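PDB 2W9X: putative acetyl xylan esterase from Cellvibrio japonicus, which removes acetyl groups from acetylated plant cell-wall polysaccharides, hydrolysing the esters of glucomannan in strong preference to those of xylan. Local coordinates for residues Val154-Thr159 and His334-Ala339; Gln177-Pro182 and Asn340-Leu345. One frame throughout, in Å; residues are numbered along the deposited sequence.

Interaction 1: residues Val154-Thr159 and His334-Ala339; sequences VGYGNT and HWHPSA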
loop_
_atom_site.group_PDB
_atom_site.type_symbol
_atom_site.label_atom_id
_atom_site.label_comp_id
_atom_site.label_asym_id
_atom_site.label_seq_id
_atom_site.Cartn_x
_atom_site.Cartn_y
_atom_site.Cartn_z
ATOM N N VAL B 154 1.835 -14.965 -16.277
ATOM C CA VAL B 154 1.987 -16.292 -16.909
ATOM C C VAL B 154 3.454 -16.781 -16.919
ATOM O O VAL B 154 3.721 -17.971 -16.753
ATOM C CB VAL B 154 1.488 -16.278 -18.381
ATOM C CG1 VAL B 154 1.854 -17.576 -19.112
ATOM C CG2 VAL B 154 -0.043 -16.002 -18.482
ATOM N N GLY B 155 4.397 -15.870 -17.152
ATOM C CA GLY B 155 5.795 -16.259 -17.383
ATOM C C GLY B 155 6.106 -16.449 -18.865
ATOM O O GLY B 155 6.988 -17.210 -19.233
ATOM N N TYR B 156 5.338 -15.768 -19.709
ATOM C CA TYR B 156 5.558 -15.678 -21.154
ATOM C C TYR B 156 7.019 -15.557 -21.541
ATOM O O TYR B 156 7.660 -14.530 -21.258
ATOM C CB TYR B 156 4.828 -14.441 -21.654
ATOM C CG TYR B 156 4.869 -14.097 -23.135
ATOM C CD1 TYR B 156 3.716 -14.186 -23.907
ATOM C CD2 TYR B 156 6.021 -13.557 -23.735
ATOM C CE1 TYR B 156 3.709 -13.805 -25.252
ATOM C CE2 TYR B 156 6.026 -13.184 -25.080
ATOM C CZ TYR B 156 4.861 -13.311 -25.823
ATOM O OH TYR B 156 4.860 -12.938 -27.147
ATOM N N GLY B 157 7.509 -16.594 -22.224
ATOM C CA GLY B 157 8.855 -16.659 -22.776
ATOM C C GLY B 157 9.969 -16.453 -21.765
ATOM O O GLY B 157 11.063 -16.039 -22.148
ATOM N N ASN B 158 9.710 -16.764 -20.489
ATOM C CA ASN B 158 10.625 -16.324 -19.425
ATOM C C ASN B 158 11.984 -17.053 -19.413
ATOM O O ASN B 158 12.999 -16.464 -19.020
ATOM C CB ASN B 158 9.950 -16.306 -18.034
ATOM C CG ASN B 158 9.474 -17.693 -17.569
ATOM O OD1 ASN B 158 9.567 -18.672 -18.297
ATOM N ND2 ASN B 158 8.977 -17.763 -16.336
ATOM N N THR B 159 12.011 -18.310 -19.858
ATOM C CA THR B 159 13.265 -19.073 -19.884
ATOM C C THR B 159 13.962 -19.022 -21.247
ATOM O O THR B 159 14.929 -19.735 -21.470
ATOM C CB THR B 159 13.063 -20.564 -19.502
ATOM O OG1 THR B 159 12.340 -21.218 -20.552
ATOM C CG2 THR B 159 12.296 -20.691 -18.177
ATOM N N HIS B 334 10.308 -11.579 -26.851
ATOM C CA HIS B 334 9.644 -10.321 -27.195
ATOM C C HIS B 334 9.712 -9.301 -26.068
ATOM O O HIS B 334 8.708 -8.662 -25.745
ATOM C CB HIS B 334 8.189 -10.579 -27.629
ATOM C CG HIS B 334 8.060 -11.683 -28.637
ATOM N ND1 HIS B 334 7.025 -12.591 -28.617
ATOM C CD2 HIS B 334 8.847 -12.032 -29.684
ATOM C CE1 HIS B 334 7.175 -13.455 -29.609
ATOM N NE2 HIS B 334 8.278 -13.142 -30.269
ATOM N N TRP B 335 10.903 -9.157 -25.474
ATOM C CA TRP B 335 11.129 -8.175 -24.401
ATOM C C TRP B 335 10.178 -8.388 -23.189
ATOM O O TRP B 335 9.656 -7.428 -22.619
ATOM C CB TRP B 335 11.089 -6.720 -24.941
ATOM C CG TRP B 335 12.236 -6.453 -25.935
ATOM C CD1 TRP B 335 12.254 -6.769 -27.264
ATOM C CD2 TRP B 335 13.519 -5.886 -25.639
ATOM N NE1 TRP B 335 13.471 -6.431 -27.819
ATOM C CE2 TRP B 335 14.262 -5.876 -26.846
ATOM C CE3 TRP B 335 14.112 -5.378 -24.471
ATOM C CZ2 TRP B 335 15.585 -5.395 -26.916
ATOM C CZ3 TRP B 335 15.409 -4.888 -24.537
ATOM C CH2 TRP B 335 16.143 -4.912 -25.753
ATOM N N HIS B 336 9.984 -9.652 -22.793
ATOM C CA HIS B 336 9.253 -9.970 -21.561
ATOM C C HIS B 336 10.194 -10.307 -20.385
ATOM O O HIS B 336 11.357 -10.610 -20.592
ATOM C CB HIS B 336 8.226 -11.094 -21.786
ATOM C CG HIS B 336 6.979 -10.641 -22.471
ATOM N ND1 HIS B 336 6.955 -10.253 -23.795
ATOM C CD2 HIS B 336 5.707 -10.536 -22.023
ATOM C CE1 HIS B 336 5.720 -9.916 -24.124
ATOM N NE2 HIS B 336 4.943 -10.091 -23.071
ATOM N N PRO B 337 9.689 -10.221 -19.137
ATOM C CA PRO B 337 10.528 -10.577 -18.006
ATOM C C PRO B 337 11.240 -11.928 -18.213
ATOM O O PRO B 337 10.627 -12.909 -18.649
ATOM C CB PRO B 337 9.526 -10.679 -16.844
ATOM C CG PRO B 337 8.462 -9.663 -17.200
ATOM C CD PRO B 337 8.343 -9.784 -18.711
ATOM N N SER B 338 12.522 -11.957 -17.885
ATOM C CA SER B 338 13.282 -13.186 -17.869
ATOM C C SER B 338 13.024 -13.943 -16.564
ATOM O O SER B 338 12.399 -13.406 -15.641
ATOM C CB SER B 338 14.770 -12.874 -18.008
ATOM O OG SER B 338 15.189 -12.061 -16.924
ATOM N N ALA B 339 13.529 -15.173 -16.496
ATOM C CA ALA B 339 13.468 -15.990 -15.276
ATOM C C ALA B 339 14.162 -15.262 -14.124
ATOM O O ALA B 339 13.669 -15.264 -12.994
ATOM C CB ALA B 339 14.084 -17.369 -15.508
HETATM O O HOH W 1 7.781 -13.240 -18.779
#

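Interaction 2: residues Gln177-Pro182 and Asn340-Leu345; sequences QMAFGP and NDDQLL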
loop_
_atom_site.group_PDB
_atom_site.type_symbol
_atom_site.label_atom_id
_atom_site.label_comp_id
_atom_site.label_asym_id
_atom_site.label_seq_id
_atom_site.Cartn_x
_atom_site.Cartn_y
_atom_site.Cartn_z
ATOM N N GLN B 177 5.951 -21.958 -13.647
ATOM C CA GLN B 177 6.387 -22.318 -12.306
ATOM C C GLN B 177 7.636 -21.546 -11.895
ATOM O O GLN B 177 7.996 -21.505 -10.707
ATOM C CB GLN B 177 6.636 -23.827 -12.204
ATOM C CG GLN B 177 5.414 -24.703 -12.503
ATOM C CD GLN B 177 4.225 -24.443 -11.583
ATOM O OE1 GLN B 177 3.111 -24.859 -11.882
ATOM N NE2 GLN B 177 4.457 -23.774 -10.467
ATOM N N MET B 178 8.294 -20.935 -12.877
ATOM C CA MET B 178 9.411 -20.023 -12.598
ATOM C C MET B 178 9.060 -18.539 -12.671
ATOM O O MET B 178 9.909 -17.685 -12.384
ATOM C CB MET B 178 10.597 -20.358 -13.469
ATOM C CG MET B 178 11.118 -21.688 -13.032
ATOM S SD MET B 178 12.661 -22.009 -13.720
ATOM C CE MET B 178 12.194 -22.193 -15.425
ATOM N N ALA B 179 7.809 -18.238 -13.019
ATOM C CA ALA B 179 7.314 -16.877 -12.907
ATOM C C ALA B 179 7.217 -16.501 -11.421
ATOM O O ALA B 179 7.233 -17.369 -10.551
ATOM C CB ALA B 179 5.961 -16.728 -13.613
ATOM N N PHE B 180 7.072 -15.206 -11.142
ATOM C CA PHE B 180 7.122 -14.693 -9.770
ATOM C C PHE B 180 6.013 -15.194 -8.829
ATOM O O PHE B 180 6.202 -15.221 -7.612
ATOM C CB PHE B 180 7.192 -13.153 -9.770
ATOM C CG PHE B 180 6.008 -12.481 -10.446
ATOM C CD1 PHE B 180 4.790 -12.295 -9.757
ATOM C CD2 PHE B 180 6.125 -11.997 -11.753
ATOM C CE1 PHE B 180 3.693 -11.666 -10.371
ATOM C CE2 PHE B 180 5.053 -11.366 -12.372
ATOM C CZ PHE B 180 3.821 -11.201 -11.674
ATOM N N GLY B 181 4.875 -15.605 -9.385
ATOM C CA GLY B 181 3.742 -16.048 -8.586
ATOM C C GLY B 181 3.967 -17.350 -7.826
ATOM O O GLY B 181 3.915 -17.357 -6.592
ATOM N N PRO B 182 4.203 -18.456 -8.548
ATOM C CA PRO B 182 4.581 -19.720 -7.873
ATOM C C PRO B 182 5.792 -19.588 -6.948
ATOM O O PRO B 182 5.784 -20.164 -5.862
ATOM C CB PRO B 182 4.860 -20.666 -9.042
ATOM C CG PRO B 182 3.907 -20.187 -10.082
ATOM C CD PRO B 182 4.072 -18.666 -10.002
ATOM N N ASN B 340 15.279 -14.600 -14.436
ATOM C CA ASN B 340 15.893 -13.642 -13.516
ATOM C C ASN B 340 14.993 -12.512 -13.040
ATOM O O ASN B 340 14.904 -12.277 -11.850
ATOM C CB ASN B 340 17.185 -13.069 -14.069
ATOM C CG ASN B 340 18.355 -13.553 -13.287
ATOM O OD1 ASN B 340 19.066 -14.472 -13.717
ATOM N ND2 ASN B 340 18.512 -13.015 -12.063
ATOM N N ASP B 341 14.357 -11.807 -13.964
ATOM C CA ASP B 341 13.341 -10.820 -13.597
ATOM C C ASP B 341 12.267 -11.414 -12.673
ATOM O O ASP B 341 11.865 -10.787 -11.691
ATOM C CB ASP B 341 12.685 -10.247 -14.850
ATOM C CG ASP B 341 13.649 -9.476 -15.728
ATOM O OD1 ASP B 341 14.672 -8.961 -15.229
ATOM O OD2 ASP B 341 13.371 -9.366 -16.932
ATOM N N ASP B 342 11.814 -12.622 -13.006
ATOM C CA ASP B 342 10.804 -13.345 -12.217
ATOM C C ASP B 342 11.247 -13.565 -10.779
ATOM O O ASP B 342 10.509 -13.226 -9.852
ATOM C CB ASP B 342 10.406 -14.651 -12.910
ATOM C CG ASP B 342 9.491 -14.414 -14.094
ATOM O OD1 ASP B 342 8.669 -13.467 -14.027
ATOM O OD2 ASP B 342 9.573 -15.160 -15.091
ATOM N N GLN B 343 12.465 -14.091 -10.593
ATOM C CA GLN B 343 13.068 -14.177 -9.251
ATOM C C GLN B 343 13.156 -12.817 -8.551
ATOM O O GLN B 343 12.886 -12.709 -7.364
ATOM C CB GLN B 343 14.457 -14.849 -9.301
ATOM C CG GLN B 343 14.976 -15.250 -7.917
ATOM C CD GLN B 343 14.095 -16.282 -7.198
ATOM O OE1 GLN B 343 13.501 -15.992 -6.154
ATOM N NE2 GLN B 343 14.018 -17.484 -7.752
ATOM N N LEU B 344 13.546 -11.767 -9.278
ATOM C CA LEU B 344 13.620 -10.431 -8.669
ATOM C C LEU B 344 12.252 -9.932 -8.184
ATOM O O LEU B 344 12.132 -9.363 -7.082
ATOM C CB LEU B 344 14.258 -9.416 -9.633
ATOM C CG LEU B 344 15.673 -9.787 -10.089
ATOM C CD1 LEU B 344 16.196 -8.788 -11.135
ATOM C CD2 LEU B 344 16.665 -9.935 -8.876
ATOM N N LEU B 345 11.229 -10.140 -9.004
ATOM C CA LEU B 345 9.857 -9.729 -8.639
ATOM C C LEU B 345 9.338 -10.553 -7.474
ATOM O O LEU B 345 8.667 -10.029 -6.600
ATOM C CB LEU B 345 8.919 -9.858 -9.828
ATOM C CG LEU B 345 9.259 -8.884 -10.973
ATOM C CD1 LEU B 345 8.531 -9.289 -12.257
ATOM C CD2 LEU B 345 8.917 -7.452 -10.575
#

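Interaction 1: residues Val154-Thr159 and His334-Ala339
The rings of Y156 and H336 lie face to face, their centroids 3.9 Å apart and planes inclined by 26°, while H334 meets the tyrosine at its edge. This stack belongs to the active site of an SGNH (GDSL-like) hydrolase: H336, inferred to raise the nucleophilicity of S151, lies with its side chain about 4 Å from that of the serine. Y156 CD2 sits over the centre of the imidazole, 3.3 Å above its plane, so the histidine covers the tyrosine's rim more than its middle. With CG anti to the backbone N (chi1 -179°), the phenol extends past H336 and brings OH into the plane of the H334 ring. There it lies 2.6 Å from H334 ND1, a hydrogen bond in which either could donate. H334 NE2 is held by the carbonyl of C165. H336 ND1 donates to H334 O at 3.1 Å from above the carbonyl plane, and more weakly to C333 O; with the stack these contacts restrain the ring's rotation. Beyond the rings the backbones close up: G155-N158 forms a type II turn, and A339 N makes a weak bond to N158 O. One water lies within hydrogen-bonding distance of both Y156 O (2.8 Å) and P337 O.

Interaction 2: residues Gln177-Pro182 and Asn340-Leu345
D342, F180 and L345 carry the meeting of two helix starts in the GDSL-like hydrolase domain, where the beginning of helix 180-187 rests against the first turns of helix 339-354. Along 340-345, D341 precedes the contact and turns elsewhere, its carboxylate accepting from the backbone N atoms of D329, Y330 and S338. D342 is the first residue to reach across. Its CB packs 3.1 Å from M178 O and its CG lies over A179 CA, so the carboxylate is laid against the backbone that leads into helix 180-187. OD1 approaches the edge of the F180 ring near its plane, 3.7 Å from CD2, with ring and carboxylate planes 52° apart. OD2 instead takes a hydrogen bond from N158 ND2. F180 CB stands 3.3 Å from the carbonyl D342 O. One turn later, L345 closes the contact: its CB is 3.7 Å from F180 CB, and its CD1 meets F180 CD2 at an oblique approach. The phenylalanine has CG between its backbone N and carbonyl carbon (chi1 60°), which brings the CD2 edge of the ring to both D342 and L345. The contact is thus van der Waals in kind, with a buried acid at one end and hydrocarbon at the other; the acid's polar demand is met at least partly by N158, and the start of helix 180-187 may further ease its negative charge.

Overall arrangement
From the N terminus, the chain passes its antiparallel beta sheets and enters the parallel-sheet domain, where 154-159 follows helix 151-154, which carries S151. Segment 177-182 comes next, opening helix 180-187. Both find their partners late in the chain: 334-339 returns to close interaction 1 over 174 intervening residues, and 340-345 directly afterwards closes interaction 2 over 157. The segments alternate, so the two closures cross instead of nesting. Their centres are 9 Å apart, and N158 of interaction 1 joins them by its bond to D342 of interaction 2. Helix 339-354 and the loop before it thereby tie the loop that follows helix 151-154 to helix 180-187.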